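Local atomic coordinates of thymidylate kinase (Ehrlichia chaffeensis, PDB entry 3LD9), a protein that probably catalyses transfer of a phosphate from ATP to dTMP, giving dTDP and ADP on the way to dTTP. Residues F87-A90 against M91-E94; I99-P102 against S103-K107. One frame throughout, in Å; residues are numbered along the deposited sequence.

Contact 1 of 2, residues F87-A90 against M91-E94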
loop_
_atom_site.group_PDB
_atom_site.type_symbol
_atom_site.label_atom_id
_atom_site.label_comp_id
_atom_site.label_asym_id
_atom_site.label_seq_id
_atom_site.Cartn_x
_atom_site.Cartn_y
_atom_site.Cartn_z
ATOM N N PHE A 87 -0.505 8.814 15.393
ATOM C CA PHE A 87 0.028 8.394 14.090
ATOM C C PHE A 87 0.653 7.017 14.247
ATOM O O PHE A 87 0.407 6.133 13.411
ATOM C CB PHE A 87 1.053 9.356 13.490
ATOM C CG PHE A 87 0.452 10.518 12.776
ATOM C CD1 PHE A 87 -0.240 10.343 11.605
ATOM C CD2 PHE A 87 0.641 11.806 13.257
ATOM C CE1 PHE A 87 -0.792 11.449 10.923
ATOM C CE2 PHE A 87 0.099 12.891 12.629
ATOM C CZ PHE A 87 -0.626 12.718 11.455
ATOM N N PHE A 88 1.406 6.808 15.319
ATOM C CA PHE A 88 2.062 5.503 15.535
ATOM C C PHE A 88 1.062 4.371 15.752
ATOM O O PHE A 88 1.327 3.240 15.389
ATOM C CB PHE A 88 3.034 5.496 16.726
ATOM C CG PHE A 88 4.252 6.370 16.565
ATOM C CD1 PHE A 88 4.723 6.747 15.327
ATOM C CD2 PHE A 88 4.943 6.782 17.709
ATOM C CE1 PHE A 88 5.850 7.560 15.217
ATOM C CE2 PHE A 88 6.088 7.562 17.624
ATOM C CZ PHE A 88 6.537 7.968 16.364
ATOM N N ILE A 89 -0.064 4.678 16.387
ATOM C CA ILE A 89 -1.094 3.679 16.652
ATOM C C ILE A 89 -1.819 3.336 15.322
ATOM O O ILE A 89 -2.034 2.169 15.010
ATOM C CB ILE A 89 -2.033 4.151 17.783
ATOM C CG1 ILE A 89 -1.267 4.240 19.109
ATOM C CG2 ILE A 89 -3.210 3.223 17.926
ATOM C CD1 ILE A 89 -0.877 2.860 19.732
ATOM N N ALA A 90 -2.115 4.342 14.509
ATOM C CA ALA A 90 -2.659 4.095 13.165
ATOM C C ALA A 90 -1.741 3.213 12.288
ATOM O O ALA A 90 -2.188 2.294 11.630
ATOM C CB ALA A 90 -2.943 5.421 12.458
ATOM N N MET A 91 -0.457 3.499 12.309
ATOM C CA MET A 91 0.532 2.747 11.514
ATOM C C MET A 91 0.645 1.318 12.023
ATOM O O MET A 91 0.768 0.361 11.238
ATOM C CB MET A 91 1.897 3.453 11.584
ATOM C CG MET A 91 1.890 4.812 10.889
ATOM S SD MET A 91 3.265 5.921 11.309
ATOM C CE MET A 91 4.488 5.157 10.282
ATOM N N ARG A 92 0.600 1.180 13.345
ATOM C CA ARG A 92 0.612 -0.141 14.023
ATOM C C ARG A 92 -0.584 -0.990 13.581
ATOM O O ARG A 92 -0.428 -2.158 13.237
ATOM C CB ARG A 92 0.590 0.015 15.532
ATOM C CG ARG A 92 0.520 -1.336 16.272
ATOM C CD ARG A 92 0.998 -1.230 17.707
ATOM N NE ARG A 92 2.342 -0.691 17.674
ATOM C CZ ARG A 92 2.870 0.173 18.510
ATOM N NH1 ARG A 92 2.219 0.626 19.559
ATOM N NH2 ARG A 92 4.106 0.584 18.264
ATOM N N ARG A 93 -1.750 -0.368 13.503
ATOM C CA ARG A 93 -2.936 -1.058 12.993
ATOM C C ARG A 93 -2.709 -1.565 11.577
ATOM O O ARG A 93 -2.940 -2.737 11.289
ATOM C CB ARG A 93 -4.185 -0.158 13.043
ATOM C CG ARG A 93 -5.477 -0.812 12.554
ATOM C CD ARG A 93 -5.805 -2.071 13.322
ATOM N NE ARG A 93 -6.969 -2.724 12.743
ATOM C CZ ARG A 93 -7.407 -3.930 13.117
ATOM N NH1 ARG A 93 -6.786 -4.623 14.044
ATOM N NH2 ARG A 93 -8.477 -4.451 12.562
ATOM N N GLU A 94 -2.253 -0.689 10.702
ATOM C CA GLU A 94 -1.938 -1.085 9.329
ATOM C C GLU A 94 -0.948 -2.257 9.264
ATOM O O GLU A 94 -1.146 -3.243 8.523
ATOM C CB GLU A 94 -1.348 0.096 8.550
ATOM C CG GLU A 94 -2.350 1.007 7.829
ATOM C CD GLU A 94 -3.275 0.285 6.865
ATOM O OE1 GLU A 94 -4.437 -0.004 7.260
ATOM O OE2 GLU A 94 -2.843 0.003 5.715
#
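Met91 lays its thioether against the ring edge of Phe88, with SD near the ring plane and 4.4 Å from CD1 of Phe88, one turn apart on helix 81-105 of the P-loop kinase fold. Met91 leaves the backbone with CG anti to its carbonyl carbon (chi1 -67°), which sends the side chain back along the helix over the preceding turn. CG of Met91 thereby comes to 3.2 Å from O of Phe87, the same oxygen that accepts a hydrogen bond from the amide N of Met91 at 3.0 Å. A second pair lies on another side of the helix, where Ile89 and Arg92 cross at a slant. CD1 of Ile89 reaches NH1 of Arg92 at 3.8 Å, approaching the guanidinium obliquely. Arg92 starts with CG anti to the backbone N (chi1 177°) and bends at chi3, and its polar end is held from outside the pair: Glu59 forms a salt bridge, Asn138 and Thr119 accept hydrogen bonds from NH1, and Phe115 adds a cation-pi contact. So many partners should fix the rotation of this buried group. Beneath the side chains run regular i to i+4 bonds, closing with N of Glu94 on O of Ala90 at 3.1 Å, nearly straight at 170°. Arg93 forms a salt bridge with Asp80 of a second subunit, on which Phe87, Ala90 and Glu94 also pack, consistent with a helix-mediated dimer interface, while Glu94 has a further salt bridge to Lys98 of its own chain. Within the chain, helix 64-74 lies against Phe87, Phe88 and Met91, while helix 131-141 covers Ile89 and helix 116-126 touches Phe88 and Arg92.

Contact 2 of 2, residues I99-P102 against S103-K107; sequences IIKP and SLMQK
Ser103 holds OG anti to its own carbonyl carbon (chi1 -60°), folding the hydroxyl back to donate to O of Ile99 at 2.9 Å, in the final turns of a helix that ends in a Schellman motif. The amide N of Ser103 gives the same oxygen a longer bond of 3.3 Å, and the two donors arrive from opposite faces of the carbonyl plane. This double grip falls at a kink, because Pro102 has no N-H to offer the turn before. On another side, Ile100 and Leu104 lie alongside each other pointing the same way, with CG2 of Ile100 3.9 Å from CD1 of Leu104; Leu104 also packs on Val110 of strand 109-113. Lys101 and Met105 meet at an angle, CE of Lys101 lying 4.1 Å from CE of Met105. The ammonium of Lys101 goes on to a salt bridge with Asp143. Ser103 and Ile99 also touch Val55 of strand 54-58 and Phe74 of a third subunit. Lys107, with positive phi, is the C-prime residue: its N bonds to O of Leu104 at 3.0 Å, and N of Lys108 bonds to O of Ser103.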
loop_
_atom_site.group_PDB
_atom_site.type_symbol
_atom_site.label_atom_id
_atom_site.label_comp_id
_atom_site.label_asym_id
_atom_site.label_seq_id
_atom_site.Cartn_x
_atom_site.Cartn_y
_atom_site.Cartn_z
ATOM N N ILE A 99 0.718 -7.238 7.741
ATOM C CA ILE A 99 1.966 -7.982 7.774
ATOM C C ILE A 99 1.994 -8.932 8.943
ATOM O O ILE A 99 2.124 -10.131 8.751
ATOM C CB ILE A 99 3.187 -7.050 7.891
ATOM C CG1 ILE A 99 3.189 -6.016 6.756
ATOM C CG2 ILE A 99 4.472 -7.863 7.915
ATOM C CD1 ILE A 99 3.188 -6.610 5.324
ATOM N N ILE A 100 1.865 -8.437 10.163
ATOM C CA ILE A 100 2.131 -9.311 11.301
ATOM C C ILE A 100 1.102 -10.463 11.445
ATOM O O ILE A 100 1.478 -11.635 11.584
ATOM C CB ILE A 100 2.221 -8.539 12.617
ATOM C CG1 ILE A 100 3.385 -7.536 12.556
ATOM C CG2 ILE A 100 2.382 -9.493 13.771
ATOM C CD1 ILE A 100 3.375 -6.421 13.659
ATOM N N LYS A 101 -0.185 -10.124 11.452
ATOM C CA LYS A 101 -1.214 -11.151 11.686
ATOM C C LYS A 101 -1.273 -12.192 10.555
ATOM O O LYS A 101 -1.391 -13.380 10.829
ATOM C CB LYS A 101 -2.568 -10.481 11.924
ATOM C CG LYS A 101 -3.769 -11.398 12.094
ATOM C CD LYS A 101 -3.883 -11.935 13.469
ATOM C CE LYS A 101 -5.170 -12.727 13.661
ATOM N NZ LYS A 101 -6.267 -11.946 14.295
ATOM N N PRO A 102 -1.224 -11.764 9.284
ATOM C CA PRO A 102 -1.238 -12.825 8.285
ATOM C C PRO A 102 0.003 -13.735 8.300
ATOM O O PRO A 102 -0.102 -14.905 7.931
ATOM C CB PRO A 102 -1.369 -12.070 6.941
ATOM C CG PRO A 102 -1.878 -10.710 7.285
ATOM C CD PRO A 102 -1.488 -10.433 8.713
ATOM N N SER A 103 1.162 -13.243 8.708
ATOM C CA SER A 103 2.336 -14.108 8.753
ATOM C C SER A 103 2.191 -15.171 9.846
ATOM O O SER A 103 2.596 -16.325 9.657
ATOM C CB SER A 103 3.602 -13.296 8.999
ATOM O OG SER A 103 3.777 -12.356 7.979
ATOM N N LEU A 104 1.619 -14.773 10.985
ATOM C CA LEU A 104 1.398 -15.689 12.101
ATOM C C LEU A 104 0.276 -16.691 11.789
ATOM O O LEU A 104 0.306 -17.831 12.255
ATOM C CB LEU A 104 1.094 -14.919 13.384
ATOM C CG LEU A 104 2.147 -13.949 13.933
ATOM C CD1 LEU A 104 1.494 -13.077 15.048
ATOM C CD2 LEU A 104 3.394 -14.684 14.461
ATOM N N MET A 105 -0.681 -16.277 10.962
ATOM C CA MET A 105 -1.747 -17.168 10.497
ATOM C C MET A 105 -1.191 -18.265 9.616
ATOM O O MET A 105 -1.735 -19.361 9.586
ATOM C CB MET A 105 -2.790 -16.403 9.682
ATOM C CG MET A 105 -3.641 -15.438 10.467
ATOM S SD MET A 105 -4.633 -16.331 11.646
ATOM C CE MET A 105 -3.556 -16.496 13.101
ATOM N N GLN A 106 -0.131 -17.940 8.880
ATOM C CA GLN A 106 0.594 -18.884 8.050
ATOM C C GLN A 106 1.644 -19.636 8.851
ATOM O O GLN A 106 2.498 -20.310 8.282
ATOM C CB GLN A 106 1.261 -18.142 6.896
ATOM C CG GLN A 106 0.265 -17.599 5.885
ATOM C CD GLN A 106 0.780 -16.375 5.123
ATOM O OE1 GLN A 106 1.766 -16.450 4.381
ATOM N NE2 GLN A 106 0.087 -15.256 5.274
ATOM N N LYS A 107 1.607 -19.489 10.171
ATOM C CA LYS A 107 2.445 -20.266 11.054
ATOM C C LYS A 107 3.924 -19.879 10.966
ATOM O O LYS A 107 4.786 -20.704 11.274
ATOM C CB LYS A 107 2.257 -21.779 10.756
#

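Both contacts lie on helix 81-105, contact 1 first along the chain and contact 2 at the C-terminal end of that helix, running into the turn after it, with centres 17 Å apart and nearest atoms about 4 Å apart without touching. Contact 1 is set among helices 64-74, 116-126 and 131-141, with the Arg92 side chain about 11 Å from that of Lys34 in the predicted ATP site. Contact 2 rests instead on strands 54-58 and 109-113, neighbours in the five-stranded parallel sheet, and hands the chain on to strand 109-113. One helix thus runs from a setting of neighbouring helices to two adjacent strands of the sheet, and meets a different neighbouring subunit at each contact.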